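Local coordinates for GH59 galactosidase (Clostridium cellulolyticum, PDB 2V4V), which binds xylose through this family 6 carbohydrate-binding module, one part of a larger glycoside hydrolase that probably degrades plant polysaccharides, at residues A[22-27]-A[90-95]. Sequence-based numbering, arbitrary orientation.
Sequences TCSEGG and QTYTDA
Gln90 OE1 is gripped by two donors that reach it from opposite faces of its amide: the backbone N of Ser24, at 2.9 Å and nearly straight (173° at the hydrogen), and Tyr92 OH, two residues farther along the same segment, at 2.8 Å. Both lie well out of the amide plane. A bend about CB-CG of Gln90 (chi2 -68°) brings the amide beside the 22-27 loop; with OE1 held twice and NE2 bonded to Asp29 OD1, its flip is fixed. A second bond has the same donor residue: Ser24 OG donates to the backbone O of Gln90 at 2.6 Å, its hydroxyl turned between backbone N and carbonyl carbon and lying also at the Tyr92 ring edge, near the ring plane. Ser24 thus binds Gln90 through both backbone and side chain. Cys23 SG lies oblique to the same ring, 3.6 Å from Tyr92 CZ, in a sulfur-aromatic contact, and takes a weak bond from Glu25 N. Farther along the ring, Glu25 CG meets Tyr92 CD2 at 3.5 Å, and the carboxylate inclines only 24° from the ring plane. Its OE2 forms a salt bridge with Arg56 and accepts from a water that in turn accepts from Tyr92 N; its OE1 takes a bond from Asn123, a residue of the sodium site. Cys23 to Gly26 form a type I beta turn in the hairpin between strands 19-22 and 28-31, packed against Gln90 and Tyr92 at the corner leading into strand 91-98. The hairpin supplies Glu21 and Gly31 to the xylose pocket, and the Gln90 side chain lies about 4 Å from the bound xylose, so the contact borders the ligand cleft among the loops of a CBM6 beta-sandwich.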
# COMPACT_ATOMS: atom_id res chain seq x y z
N THR A 22 13.42 9.10 -4.05
CA THR A 22 14.52 8.13 -3.88
C THR A 22 14.33 7.44 -2.54
O THR A 22 14.15 8.10 -1.53
CB THR A 22 15.87 8.86 -3.83
OG1 THR A 22 16.00 9.70 -4.98
CG2 THR A 22 17.03 7.86 -3.80
N CYS A 23 14.39 6.11 -2.59
CA CYS A 23 14.22 5.28 -1.39
C CYS A 23 15.60 4.86 -0.87
O CYS A 23 16.42 4.39 -1.66
CB CYS A 23 13.40 4.06 -1.74
SG CYS A 23 13.18 2.85 -0.38
N SER A 24 15.86 5.05 0.44
CA SER A 24 17.16 4.69 1.03
C SER A 24 17.52 3.22 0.84
O SER A 24 18.72 2.89 0.82
CB SER A 24 17.13 4.95 2.54
OG SER A 24 16.25 3.97 3.15
N GLU A 25 16.52 2.34 0.74
CA GLU A 25 16.77 0.90 0.59
C GLU A 25 17.01 0.52 -0.87
O GLU A 25 17.21 -0.67 -1.18
CB GLU A 25 15.56 0.06 1.06
CG GLU A 25 15.02 0.37 2.36
CD GLU A 25 14.18 -0.77 2.89
OE1 GLU A 25 13.15 -1.17 2.23
OE2 GLU A 25 14.55 -1.20 4.00
N GLY A 26 17.00 1.52 -1.77
CA GLY A 26 17.14 1.29 -3.21
C GLY A 26 15.82 1.51 -3.91
O GLY A 26 14.74 1.35 -3.30
N GLY A 27 15.90 1.90 -5.18
CA GLY A 27 14.69 2.17 -5.94
C GLY A 27 13.98 3.40 -5.37
O GLY A 27 14.64 4.35 -4.92
N GLN A 90 13.06 7.27 6.03
CA GLN A 90 13.79 6.31 5.19
C GLN A 90 14.36 5.10 5.97
O GLN A 90 15.30 4.46 5.50
CB GLN A 90 14.88 7.03 4.37
CG GLN A 90 14.34 8.07 3.39
CD GLN A 90 13.54 7.43 2.23
OE1 GLN A 90 13.68 6.23 1.94
NE2 GLN A 90 12.71 8.24 1.57
N THR A 91 13.74 4.77 7.11
CA THR A 91 14.01 3.53 7.83
C THR A 91 12.74 2.70 7.76
O THR A 91 11.70 3.13 8.29
CB THR A 91 14.33 3.84 9.28
OG1 THR A 91 15.56 4.60 9.34
CG2 THR A 91 14.42 2.55 10.11
N TYR A 92 12.82 1.58 7.02
CA TYR A 92 11.63 0.79 6.67
C TYR A 92 11.44 -0.41 7.58
O TYR A 92 12.39 -0.93 8.17
CB TYR A 92 11.63 0.36 5.19
CG TYR A 92 11.57 1.54 4.25
CD1 TYR A 92 10.39 1.85 3.58
CD2 TYR A 92 12.69 2.40 4.10
CE1 TYR A 92 10.31 2.94 2.73
CE2 TYR A 92 12.62 3.52 3.24
CZ TYR A 92 11.41 3.80 2.58
OH TYR A 92 11.27 4.89 1.73
N THR A 93 10.19 -0.85 7.62
CA THR A 93 9.82 -2.08 8.31
C THR A 93 8.66 -2.74 7.54
O THR A 93 8.25 -2.22 6.50
CB THR A 93 9.42 -1.78 9.74
OG1 THR A 93 9.42 -3.01 10.50
CG2 THR A 93 8.08 -1.05 9.81
N ASP A 94 8.21 -3.91 8.01
CA ASP A 94 7.10 -4.62 7.37
C ASP A 94 5.81 -4.38 8.16
O ASP A 94 5.71 -4.69 9.37
CB ASP A 94 7.36 -6.12 7.32
CG ASP A 94 8.52 -6.52 6.40
OD1 ASP A 94 9.00 -5.75 5.54
OD2 ASP A 94 8.92 -7.71 6.51
N ALA A 95 4.81 -3.85 7.48
CA ALA A 95 3.47 -3.72 8.06
C ALA A 95 2.66 -4.86 7.46
O ALA A 95 2.86 -5.20 6.26
CB ALA A 95 2.86 -2.35 7.73
O HOH W 1 15.34 0.61 5.93